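Acetylated cis-Golgi protein, involved in ER-to-Golgi transport (Saccharomyces cerevisiae, PDB 6G8Y) is the yeast homologue of the Golgi stacking factor GRASP65 and probably serves in ER-to-Golgi transport by binding partner proteins through its PDZ domains. Local coordinates at residues Trp20-Glu23 with Met24-Gln27; Asp56-Arg59 with Ile60-Phe64. All coordinates share one frame; numbering follows the deposited sequence. Where two conformers were deposited one is given.

Contact 1 (Trp20-Glu23 with Met24-Gln27); sequences WVDE and MQFQ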
loop_
_atom_site.group_PDB
_atom_site.type_symbol
_atom_site.label_atom_id
_atom_site.label_comp_id
_atom_site.label_asym_id
_atom_site.label_seq_id
_atom_site.Cartn_x
_atom_site.Cartn_y
_atom_site.Cartn_z
ATOM N N TRP A 20 3.270 3.303 -4.953
ATOM C CA TRP A 20 4.596 3.903 -4.801
ATOM C C TRP A 20 5.054 4.350 -6.177
ATOM O O TRP A 20 5.152 3.518 -7.077
ATOM C CB TRP A 20 5.582 2.849 -4.268
ATOM C CG TRP A 20 6.972 3.333 -4.118
ATOM C CD1 TRP A 20 7.931 3.358 -5.072
ATOM C CD2 TRP A 20 7.560 3.859 -2.932
ATOM N NE1 TRP A 20 9.085 3.868 -4.559
ATOM C CE2 TRP A 20 8.887 4.211 -3.252
ATOM C CE3 TRP A 20 7.087 4.112 -1.650
ATOM C CZ2 TRP A 20 9.750 4.760 -2.320
ATOM C CZ3 TRP A 20 7.943 4.658 -0.724
ATOM C CH2 TRP A 20 9.256 4.986 -1.066
ATOM N N VAL A 21 5.383 5.618 -6.347
ATOM C CA VAL A 21 5.779 6.145 -7.656
ATOM C C VAL A 21 7.171 6.703 -7.517
ATOM O O VAL A 21 7.457 7.448 -6.598
ATOM C CB VAL A 21 4.804 7.226 -8.173
ATOM C CG1 VAL A 21 3.402 6.686 -8.332
ATOM C CG2 VAL A 21 4.763 8.455 -7.268
ATOM N N ASP A 22 8.064 6.325 -8.413
ATOM C CA ASP A 22 9.392 6.896 -8.368
ATOM C C ASP A 22 9.397 8.089 -9.311
ATOM O O ASP A 22 8.393 8.415 -9.959
ATOM C CB ASP A 22 10.472 5.827 -8.638
ATOM C CG ASP A 22 10.681 5.529 -10.105
ATOM O OD1 ASP A 22 9.743 5.687 -10.901
ATOM O OD2 ASP A 22 11.807 5.125 -10.463
ATOM N N GLU A 23 10.540 8.730 -9.419
ATOM C CA GLU A 23 10.614 9.997 -10.123
ATOM C C GLU A 23 10.369 9.810 -11.627
ATOM O O GLU A 23 9.925 10.736 -12.275
ATOM C CB GLU A 23 11.962 10.694 -9.871
ATOM C CG GLU A 23 12.471 10.642 -8.426
ATOM C CD GLU A 23 13.259 9.377 -8.081
ATOM O OE1 GLU A 23 13.964 8.839 -8.966
ATOM O OE2 GLU A 23 13.167 8.902 -6.923
ATOM N N MET A 24 10.640 8.608 -12.154
ATOM C CA MET A 24 10.521 8.275 -13.579
ATOM C C MET A 24 9.237 7.519 -13.957
ATOM O O MET A 24 8.895 7.393 -15.133
ATOM C CB MET A 24 11.724 7.446 -14.012
ATOM C CG MET A 24 13.056 8.013 -13.555
ATOM S SD MET A 24 13.300 9.746 -14.004
ATOM C CE MET A 24 13.556 9.524 -15.766
ATOM N N GLN A 25 8.493 7.028 -12.984
ATOM C CA GLN A 25 7.284 6.310 -13.342
ATOM C C GLN A 25 6.251 7.249 -13.990
ATOM O O GLN A 25 5.484 6.823 -14.862
ATOM C CB GLN A 25 6.718 5.583 -12.141
ATOM C CG GLN A 25 5.768 4.467 -12.517
ATOM C CD GLN A 25 4.754 4.215 -11.443
ATOM O OE1 GLN A 25 5.016 4.433 -10.269
ATOM N NE2 GLN A 25 3.593 3.733 -11.834
ATOM N N PHE A 26 6.299 8.531 -13.622
ATOM C CA PHE A 26 5.426 9.547 -14.181
ATOM C C PHE A 26 5.693 9.770 -15.678
ATOM O O PHE A 26 4.762 9.996 -16.442
ATOM C CB PHE A 26 5.567 10.879 -13.411
ATOM C CG PHE A 26 5.082 10.847 -11.970
ATOM C CD1 PHE A 26 3.823 10.345 -11.647
ATOM C CD2 PHE A 26 5.857 11.410 -10.943
ATOM C CE1 PHE A 26 3.368 10.338 -10.333
ATOM C CE2 PHE A 26 5.401 11.422 -9.621
ATOM C CZ PHE A 26 4.152 10.887 -9.318
ATOM N N GLN A 27 6.966 9.692 -16.075
ATOM C CA GLN A 27 7.403 9.775 -17.479
ATOM C C GLN A 27 7.314 8.443 -18.224
ATOM O O GLN A 27 7.058 8.410 -19.440
ATOM C CB GLN A 27 8.867 10.250 -17.537
ATOM C CG GLN A 27 9.084 11.647 -16.983
ATOM C CD GLN A 27 10.546 11.973 -16.767
ATOM O OE1 GLN A 27 11.229 11.331 -15.974
ATOM N NE2 GLN A 27 11.037 12.974 -17.483
#

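Contact 2 (Asp56-Arg59 with Ile60-Phe64); sequences DYRR and ITSIF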
loop_
_atom_site.group_PDB
_atom_site.type_symbol
_atom_site.label_atom_id
_atom_site.label_comp_id
_atom_site.label_asym_id
_atom_site.label_seq_id
_atom_site.Cartn_x
_atom_site.Cartn_y
_atom_site.Cartn_z
ATOM N N ASP A 56 -8.998 2.862 5.045
ATOM C CA ASP A 56 -9.387 3.306 6.392
ATOM C C ASP A 56 -8.415 4.393 6.789
ATOM O O ASP A 56 -7.402 4.120 7.443
ATOM C CB ASP A 56 -9.417 2.110 7.347
ATOM C CG ASP A 56 -9.843 2.447 8.777
ATOM O OD1 ASP A 56 -9.992 3.642 9.139
ATOM O OD2 ASP A 56 -10.014 1.464 9.554
ATOM N N TYR A 57 -8.714 5.623 6.352
ATOM C CA TYR A 57 -7.778 6.719 6.525
ATOM C C TYR A 57 -7.491 7.067 7.989
ATOM O O TYR A 57 -6.387 7.483 8.287
ATOM C CB TYR A 57 -8.264 7.978 5.818
ATOM C CG TYR A 57 -8.266 7.830 4.321
ATOM C CD1 TYR A 57 -7.086 7.738 3.603
ATOM C CD2 TYR A 57 -9.477 7.790 3.621
ATOM C CE1 TYR A 57 -7.088 7.672 2.218
ATOM C CE2 TYR A 57 -9.502 7.704 2.268
ATOM C CZ TYR A 57 -8.318 7.623 1.558
ATOM O OH TYR A 57 -8.403 7.562 0.169
ATOM N N ARG A 58 -8.472 6.961 8.887
ATOM C CA ARG A 58 -8.180 7.239 10.305
ATOM C C ARG A 58 -7.117 6.256 10.816
ATOM O O ARG A 58 -6.184 6.655 11.519
ATOM C CB ARG A 58 -9.429 7.150 11.188
ATOM C CG ARG A 58 -9.191 7.581 12.646
ATOM C CD ARG A 58 -10.027 6.780 13.655
ATOM N NE ARG A 58 -9.668 5.357 13.605
ATOM C CZ ARG A 58 -8.597 4.800 14.178
ATOM N NH1 ARG A 58 -7.724 5.510 14.917
ATOM N NH2 ARG A 58 -8.387 3.502 13.999
ATOM N N ARG A 59 -7.259 4.973 10.486
ATOM C CA ARG A 59 -6.301 3.962 10.960
ATOM C C ARG A 59 -4.928 4.256 10.362
ATOM O O ARG A 59 -3.914 4.127 11.044
ATOM C CB ARG A 59 -6.774 2.548 10.616
ATOM C CG ARG A 59 -5.975 1.421 11.217
ATOM C CD ARG A 59 -6.779 0.126 11.153
ATOM N NE ARG A 59 -6.025 -1.001 11.680
ATOM C CZ ARG A 59 -6.316 -2.276 11.443
ATOM N NH1 ARG A 59 -7.355 -2.609 10.682
ATOM N NH2 ARG A 59 -5.553 -3.228 11.977
ATOM N N ILE A 60 -4.882 4.622 9.072
ATOM C CA ILE A 60 -3.617 4.933 8.422
ATOM C C ILE A 60 -2.968 6.173 9.020
ATOM O O ILE A 60 -1.765 6.206 9.216
ATOM C CB ILE A 60 -3.778 5.042 6.895
ATOM C CG1 ILE A 60 -4.173 3.666 6.338
ATOM C CG2 ILE A 60 -2.474 5.502 6.236
ATOM C CD1 ILE A 60 -4.706 3.678 4.916
ATOM N N THR A 61 -3.768 7.176 9.354
ATOM C CA THR A 61 -3.265 8.351 10.058
ATOM C C THR A 61 -2.536 7.957 11.341
ATOM O O THR A 61 -1.437 8.442 11.623
ATOM C CB THR A 61 -4.387 9.342 10.400
ATOM O OG1 THR A 61 -5.104 9.730 9.227
ATOM C CG2 THR A 61 -3.809 10.583 11.090
ATOM N N SER A 62 -3.143 7.048 12.108
ATOM C CA SER A 62 -2.528 6.584 13.347
ATOM C C SER A 62 -1.222 5.852 13.092
ATOM O O SER A 62 -0.256 6.053 13.807
ATOM C CB SER A 62 -3.510 5.700 14.098
ATOM O OG SER A 62 -4.674 6.438 14.444
ATOM N N ILE A 63 -1.186 5.004 12.073
ATOM C CA ILE A 63 0.031 4.280 11.747
ATOM C C ILE A 63 1.135 5.265 11.405
ATOM O O ILE A 63 2.265 5.161 11.900
ATOM C CB ILE A 63 -0.198 3.317 10.563
ATOM C CG1 ILE A 63 -1.109 2.162 10.979
ATOM C CG2 ILE A 63 1.111 2.746 10.040
ATOM C CD1 ILE A 63 -1.748 1.423 9.828
ATOM N N PHE A 64 0.846 6.206 10.518
ATOM C CA PHE A 64 1.859 7.214 10.128
ATOM C C PHE A 64 2.313 8.040 11.328
ATOM O O PHE A 64 3.521 8.274 11.516
ATOM C CB PHE A 64 1.343 8.076 8.954
ATOM C CG PHE A 64 1.594 7.460 7.608
ATOM C CD1 PHE A 64 0.966 6.295 7.207
ATOM C CD2 PHE A 64 2.505 8.051 6.753
ATOM C CE1 PHE A 64 1.249 5.731 5.972
ATOM C CE2 PHE A 64 2.773 7.497 5.513
ATOM C CZ PHE A 64 2.173 6.320 5.138
HETATM O O HOH W 1 -5.877 8.846 13.696
#

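Contact 1 (Trp20-Glu23 with Met24-Gln27)
Asp22 and Gln25 close a type I beta turn, with Glu23 and Met24 at its corners, and the Gln25 N-H points back at Asp22 O over a weak 3.3 Å bond. A second weak turn bond, from Gln27 N to Met24 O, follows directly. The Asp22 carboxylate holds OD1 at the mouth of the first turn, to one side of its plane. Its CG is swung between the backbone N and the carbonyl carbon (chi1 81°), which sets OD1 2.8 Å from Gln25 N and 3.3 Å from Met24 N. Both bonds are weak and well bent, at 123° and 128°; OD1 is shared by two amides, and Gln25 N is divided between OD1 and Asp22 O. Gln25 CB also rests 3.3 Å from Asp22 OD1. With an alanine at Asp22 the amide of Met24 would probably lose its partner within the turn, and that of Gln25 would keep only the weak bond to Asp22 O. One residue earlier, Val21 lies across the Phe26 ring at about a right angle; its CG2 meets CE2 at an ordinary 3.8 Å, while its shorter approach to CZ may be imprecisely modelled. No touching residue here is buried, so this apolar pair lies at the surface. The pattern of side-chain and main-chain oxygens of one aspartate weakly engaging the amides that follow is that of an Asx motif, here turning the chain after strand 19-20.

Contact 2 (Asp56-Arg59 with Ile60-Phe64)
Asp56 is the N-cap of helix 57-66, and Asp56-Arg59 with Ile60-Phe64 make up the first turns of that helix. Its backbone oxygen accepts from Ile60 N at 3.0 Å, with the donor in the carbonyl plane, while its side chain reaches forward to the amide of Arg59, three residues on and still within the first turn. Asp56 CG stands opposite the backbone N (chi1 -179°), which brings OD1 to Arg59 N as a long, weak capping bond of 3.3 Å, though a fairly straight one at 162°. The next carbonyl has two donors. Tyr57 O takes the Thr61 N-H at 2.8 Å and the Thr61 OG1 hydroxyl also at 2.8 Å, the two arriving from opposite faces of its plane. Thr61 can do this because OG1 sits beside its own backbone N (chi1 -56°) and so leans over the preceding turn. The regular bonds continue from Ser62 N to Arg58 O and from Ile63 N to Arg59 O. Ile60 CG1 packs against the Asp56 oxygen at 3.4 Å, and Ile63 CG1 against Arg59 O at 3.4 Å. Both isoleucines touch Phe38 of strand 33-38, and Phe64 meets the same ring edge-to-face, so this side of the helix packs on the sheet. On the exposed side a water joins Arg58 O to Ser62 OG, a tentative link since Ser62 has two conformers. A carboxylate at the amino end of a helix probably interacts well with the helix dipole, and is likely to be stabilised in its charged form; the Thr61 hydroxyl, meanwhile, spends its proton on the main chain rather than on solvent.

How the contacts relate
The two contacts lie in series: contact 1 is complete before the chain reaches contact 2, and neither nests in nor crosses the other. From strand 19-20, which pairs with strand 33-38, the chain makes the surface turn of contact 1 within the loop that leads back to strand 33-38. It then runs through strands 41-47 and 53-55 before contact 2 begins helix 57-66, which is followed by strands 71-78 and 83-90. Their centres are 24 Å apart and their nearest atoms about 8 Å, without touching. Strand 33-38 is common ground: the backbone of Trp20 hydrogen-bonds to Asp33 at one place on it, and the helix of contact 2 lies against another.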